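Local coordinates for probable phenazine-specific methyltransferase (Pseudomonas aeruginosa, PDB 2IP2), which transfers a methyl group from S-adenosyl-L-methionine to phenazine-1-carboxylate, giving 5-methyl-phenazine-1-carboxylate on the way to the virulence pigment pyocyanine, at residues Arg267-Glu279 against Arg298-Gly310. Residues are numbered along the deposited sequence; the frame is centred on the assembly and turned at random.
Sequences RVVVIERTISASE and RHRTTEEVVDLLG
Ile275 is held through its backbone by both neighbours of Thr301, joining the chain leaving strand 267-272 to the start of helix 302-311. Ile275 N donates to Arg300 O at 3.0 Å, nearly straight at 164°, and Ile275 O receives Thr302 N at 3.1 Å, with the donor well above the carbonyl plane. With both backbone groups of Ile275 bonded to the residues that flank Thr301, the helix N-cap, the pair forms a single beta bridge. Thr301 and Glu304 close a capping box: Glu304 N gives to Thr301 OG1, and Thr301 N to Glu304 OE1, both at 3.0 Å. Thr274 OG1 and Thr302 OG1 are hydrogen-bonded at 2.6 Å; Thr274 OG1 gets there by sitting between its own backbone N and carbonyl carbon (chi1 64°). A water also bonds Thr302 OG1, and a second spans Ala277 N and Glu303 N. A third donates to Arg273 O and accepts from Arg300 N at 2.9 Å, serving that carbonyl where His299 ND1, though near, is badly angled. Arg273 lays CB over one face of the His299 imidazole, 3.8 Å from the ring centroid, a CH-pi contact; its NE goes to Met324 O. The Arg300 guanidinium reaches the carbonyls of Ile243 and Leu246. Farther along, Val270 CG2 and Leu309 CD2 touch tip to tip, packing helix against strand within the Rossmann-like methyltransferase domain. Polar groups at the helix start are thus met by backbone, side chain and water, implying a junction fixed directionally by hydrogen bonds, while the helix beyond rests on apolar packing.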
loop_
_atom_site.group_PDB
_atom_site.type_symbol
_atom_site.label_atom_id
_atom_site.label_comp_id
_atom_site.label_asym_id
_atom_site.label_seq_id
_atom_site.Cartn_x
_atom_site.Cartn_y
_atom_site.Cartn_z
ATOM N N ARG A 267 23.076 -32.573 -10.340
ATOM C CA ARG A 267 23.035 -31.226 -9.779
ATOM C C ARG A 267 21.944 -31.232 -8.728
ATOM O O ARG A 267 20.976 -31.951 -8.870
ATOM C CB ARG A 267 22.701 -30.150 -10.852
ATOM C CG ARG A 267 23.809 -29.883 -11.943
ATOM C CD ARG A 267 25.155 -29.577 -11.242
ATOM N NE ARG A 267 26.250 -29.211 -12.144
ATOM C CZ ARG A 267 27.220 -30.055 -12.527
ATOM N NH1 ARG A 267 28.181 -29.634 -13.329
ATOM N NH2 ARG A 267 27.226 -31.327 -12.121
ATOM N N VAL A 268 22.147 -30.454 -7.668
ATOM C CA VAL A 268 21.065 -30.087 -6.758
ATOM C C VAL A 268 20.742 -28.631 -7.090
ATOM O O VAL A 268 21.648 -27.809 -7.340
ATOM C CB VAL A 268 21.441 -30.279 -5.279
ATOM C CG1 VAL A 268 20.586 -29.420 -4.362
ATOM C CG2 VAL A 268 21.318 -31.769 -4.868
ATOM N N VAL A 269 19.440 -28.327 -7.161
ATOM C CA VAL A 269 18.994 -27.001 -7.582
ATOM C C VAL A 269 18.008 -26.506 -6.507
ATOM O O VAL A 269 16.941 -27.105 -6.306
ATOM C CB VAL A 269 18.299 -27.045 -8.985
ATOM C CG1 VAL A 269 17.586 -25.660 -9.306
ATOM C CG2 VAL A 269 19.315 -27.441 -10.095
ATOM N N VAL A 270 18.414 -25.465 -5.777
ATOM C CA VAL A 270 17.615 -24.911 -4.706
ATOM C C VAL A 270 16.883 -23.685 -5.273
ATOM O O VAL A 270 17.505 -22.773 -5.880
ATOM C CB VAL A 270 18.510 -24.462 -3.561
ATOM C CG1 VAL A 270 17.682 -23.776 -2.488
ATOM C CG2 VAL A 270 19.331 -25.664 -2.975
ATOM N N ILE A 271 15.558 -23.687 -5.157
ATOM C CA ILE A 271 14.770 -22.567 -5.692
ATOM C C ILE A 271 14.112 -21.986 -4.479
ATOM O O ILE A 271 13.297 -22.675 -3.864
ATOM C CB ILE A 271 13.712 -23.073 -6.696
ATOM C CG1 ILE A 271 14.390 -23.802 -7.853
ATOM C CG2 ILE A 271 12.853 -21.919 -7.204
ATOM C CD1 ILE A 271 13.510 -24.888 -8.451
ATOM N N GLU A 272 14.487 -20.745 -4.091
ATOM C CA GLU A 272 13.991 -20.185 -2.840
ATOM C C GLU A 272 14.189 -18.686 -2.812
ATOM O O GLU A 272 15.098 -18.175 -3.467
ATOM C CB GLU A 272 14.648 -20.833 -1.609
ATOM C CG GLU A 272 13.600 -20.999 -0.446
ATOM C CD GLU A 272 13.734 -22.269 0.371
ATOM O OE1 GLU A 272 14.869 -22.690 0.673
ATOM O OE2 GLU A 272 12.683 -22.846 0.757
ATOM N N ARG A 273 13.333 -17.953 -2.121
ATOM C CA ARG A 273 13.701 -16.524 -1.953
ATOM C C ARG A 273 14.797 -16.422 -0.901
ATOM O O ARG A 273 14.646 -16.938 0.174
ATOM C CB ARG A 273 12.556 -15.672 -1.448
ATOM C CG ARG A 273 11.389 -15.588 -2.341
ATOM C CD ARG A 273 10.589 -14.270 -1.931
ATOM N NE ARG A 273 9.601 -14.123 -2.972
ATOM C CZ ARG A 273 8.361 -14.512 -2.821
ATOM N NH1 ARG A 273 7.968 -14.949 -1.622
ATOM N NH2 ARG A 273 7.522 -14.387 -3.826
ATOM N N THR A 274 15.898 -15.764 -1.206
ATOM C CA THR A 274 16.890 -15.537 -0.149
ATOM C C THR A 274 17.140 -14.026 -0.037
ATOM O O THR A 274 16.949 -13.317 -1.007
ATOM C CB THR A 274 18.244 -16.234 -0.443
ATOM O OG1 THR A 274 18.819 -15.654 -1.624
ATOM C CG2 THR A 274 18.073 -17.719 -0.653
ATOM N N ILE A 275 17.615 -13.566 1.124
ATOM C CA ILE A 275 17.905 -12.176 1.380
ATOM C C ILE A 275 19.428 -11.963 1.205
ATOM O O ILE A 275 20.225 -12.662 1.824
ATOM C CB ILE A 275 17.455 -11.785 2.837
ATOM C CG1 ILE A 275 16.031 -12.232 3.174
ATOM C CG2 ILE A 275 17.646 -10.331 3.102
ATOM C CD1 ILE A 275 14.921 -11.578 2.340
ATOM N N SER A 276 19.826 -11.060 0.306
ATOM C CA SER A 276 21.205 -10.589 0.245
ATOM C C SER A 276 21.524 -9.913 1.589
ATOM O O SER A 276 20.956 -8.870 1.913
ATOM C CB SER A 276 21.378 -9.644 -0.937
ATOM O OG SER A 276 20.950 -10.262 -2.151
ATOM N N ALA A 277 22.402 -10.535 2.376
ATOM C CA ALA A 277 22.812 -10.025 3.701
ATOM C C ALA A 277 23.392 -8.595 3.717
ATOM O O ALA A 277 23.187 -7.876 4.677
ATOM C CB ALA A 277 23.778 -10.990 4.364
ATOM N N SER A 278 24.095 -8.185 2.662
ATOM C CA SER A 278 24.641 -6.835 2.619
ATOM C C SER A 278 23.572 -5.832 2.214
ATOM O O SER A 278 22.987 -5.202 3.093
ATOM C CB SER A 278 25.917 -6.717 1.760
ATOM O OG SER A 278 25.760 -7.340 0.490
ATOM N N GLU A 279 23.307 -5.675 0.918
ATOM C CA GLU A 279 22.331 -4.652 0.493
ATOM C C GLU A 279 21.043 -5.279 -0.057
ATOM O O GLU A 279 20.820 -5.312 -1.263
ATOM C CB GLU A 279 22.937 -3.690 -0.536
ATOM C CG GLU A 279 23.823 -2.579 0.050
ATOM C CD GLU A 279 23.038 -1.462 0.757
ATOM O OE1 GLU A 279 21.839 -1.223 0.403
ATOM O OE2 GLU A 279 23.654 -0.810 1.662
ATOM N N ARG A 298 10.506 -17.804 7.832
ATOM C CA ARG A 298 11.501 -16.775 7.501
ATOM C C ARG A 298 12.394 -17.193 6.328
ATOM O O ARG A 298 12.492 -18.374 6.028
ATOM C CB ARG A 298 12.378 -16.405 8.706
ATOM C CG ARG A 298 13.437 -17.431 9.125
ATOM C CD ARG A 298 12.869 -18.475 10.086
ATOM N NE ARG A 298 11.902 -17.951 11.072
ATOM C CZ ARG A 298 12.184 -17.635 12.344
ATOM N NH1 ARG A 298 13.415 -17.766 12.828
ATOM N NH2 ARG A 298 11.224 -17.178 13.145
ATOM N N HIS A 299 13.030 -16.219 5.681
ATOM C CA HIS A 299 13.980 -16.509 4.609
ATOM C C HIS A 299 15.420 -16.568 5.160
ATOM O O HIS A 299 15.754 -15.925 6.167
ATOM C CB HIS A 299 13.817 -15.507 3.445
ATOM C CG HIS A 299 12.483 -15.586 2.745
ATOM N ND1 HIS A 299 12.061 -16.706 2.063
ATOM C CD2 HIS A 299 11.499 -14.670 2.584
ATOM C CE1 HIS A 299 10.868 -16.493 1.540
ATOM N NE2 HIS A 299 10.509 -15.257 1.828
ATOM N N ARG A 300 16.271 -17.394 4.539
ATOM C CA ARG A 300 17.698 -17.375 4.826
ATOM C C ARG A 300 18.417 -16.337 3.991
ATOM O O ARG A 300 17.958 -15.930 2.943
ATOM C CB ARG A 300 18.301 -18.734 4.509
ATOM C CG ARG A 300 18.078 -19.820 5.592
ATOM C CD ARG A 300 18.957 -21.006 5.275
ATOM N NE ARG A 300 18.995 -22.005 6.343
ATOM C CZ ARG A 300 18.114 -22.995 6.454
ATOM N NH1 ARG A 300 17.105 -23.094 5.579
ATOM N NH2 ARG A 300 18.231 -23.885 7.432
ATOM N N THR A 301 19.595 -15.920 4.425
ATOM C CA THR A 301 20.403 -15.123 3.536
ATOM C C THR A 301 20.966 -16.080 2.491
ATOM O O THR A 301 21.081 -17.316 2.710
ATOM C CB THR A 301 21.593 -14.432 4.249
ATOM O OG1 THR A 301 22.430 -15.434 4.834
ATOM C CG2 THR A 301 21.110 -13.402 5.310
ATOM N N THR A 302 21.304 -15.510 1.361
ATOM C CA THR A 302 21.941 -16.250 0.268
ATOM C C THR A 302 23.200 -16.935 0.783
ATOM O O THR A 302 23.432 -18.125 0.500
ATOM C CB THR A 302 22.326 -15.291 -0.869
ATOM O OG1 THR A 302 21.152 -14.581 -1.313
ATOM C CG2 THR A 302 22.955 -16.067 -2.041
ATOM N N GLU A 303 24.016 -16.160 1.515
ATOM C CA GLU A 303 25.226 -16.694 2.167
ATOM C C GLU A 303 24.926 -17.929 3.022
ATOM O O GLU A 303 25.638 -18.924 2.933
ATOM C CB GLU A 303 25.931 -15.611 3.008
ATOM C CG GLU A 303 27.217 -16.124 3.705
ATOM C CD GLU A 303 28.274 -15.012 4.014
ATOM O OE1 GLU A 303 27.864 -13.896 4.454
ATOM O OE2 GLU A 303 29.509 -15.272 3.824
ATOM N N GLU A 304 23.912 -17.853 3.881
ATOM C CA GLU A 304 23.519 -18.990 4.706
ATOM C C GLU A 304 23.193 -20.189 3.808
ATOM O O GLU A 304 23.514 -21.322 4.169
ATOM C CB GLU A 304 22.335 -18.651 5.619
ATOM C CG GLU A 304 22.636 -17.615 6.750
ATOM C CD GLU A 304 21.394 -17.161 7.601
ATOM O OE1 GLU A 304 20.252 -17.008 7.089
ATOM O OE2 GLU A 304 21.565 -16.923 8.820
ATOM N N VAL A 305 22.591 -19.964 2.641
ATOM C CA VAL A 305 22.192 -21.133 1.833
ATOM C C VAL A 305 23.437 -21.767 1.186
ATOM O O VAL A 305 23.613 -22.972 1.167
ATOM C CB VAL A 305 21.077 -20.813 0.804
ATOM C CG1 VAL A 305 20.891 -22.008 -0.155
ATOM C CG2 VAL A 305 19.726 -20.434 1.563
ATOM N N VAL A 306 24.317 -20.916 0.708
ATOM C CA VAL A 306 25.572 -21.353 0.104
ATOM C C VAL A 306 26.405 -22.141 1.137
ATOM O O VAL A 306 26.892 -23.258 0.830
ATOM C CB VAL A 306 26.316 -20.134 -0.477
ATOM C CG1 VAL A 306 27.769 -20.448 -0.781
ATOM C CG2 VAL A 306 25.580 -19.575 -1.760
ATOM N N ASP A 307 26.518 -21.599 2.356
ATOM C CA ASP A 307 27.279 -22.266 3.434
ATOM C C ASP A 307 26.659 -23.600 3.878
ATOM O O ASP A 307 27.359 -24.549 4.225
ATOM C CB ASP A 307 27.391 -21.360 4.657
ATOM C CG ASP A 307 28.342 -20.228 4.451
ATOM O OD1 ASP A 307 29.050 -20.219 3.413
ATOM O OD2 ASP A 307 28.338 -19.321 5.319
ATOM N N LEU A 308 25.332 -23.656 3.869
ATOM C CA LEU A 308 24.614 -24.864 4.224
ATOM C C LEU A 308 24.860 -25.924 3.163
ATOM O O LEU A 308 25.081 -27.117 3.494
ATOM C CB LEU A 308 23.119 -24.571 4.414
ATOM C CG LEU A 308 22.207 -25.781 4.674
ATOM C CD1 LEU A 308 22.584 -26.629 5.901
ATOM C CD2 LEU A 308 20.717 -25.347 4.765
ATOM N N LEU A 309 24.847 -25.496 1.902
ATOM C CA LEU A 309 25.143 -26.387 0.748
ATOM C C LEU A 309 26.528 -27.014 0.877
ATOM O O LEU A 309 26.655 -28.239 0.763
ATOM C CB LEU A 309 25.034 -25.652 -0.582
ATOM C CG LEU A 309 23.553 -25.430 -1.013
ATOM C CD1 LEU A 309 23.503 -24.592 -2.291
ATOM C CD2 LEU A 309 22.841 -26.750 -1.218
ATOM N N GLY A 310 27.537 -26.168 1.128
ATOM C CA GLY A 310 28.916 -26.618 1.388
ATOM C C GLY A 310 28.993 -27.617 2.528
ATOM O O GLY A 310 29.684 -28.627 2.399
HETATM O O HOH W 1 15.053 -18.789 2.358
HETATM O O HOH W 2 22.394 -12.580 -2.780
HETATM O O HOH W 3 24.199 -12.959 1.908
#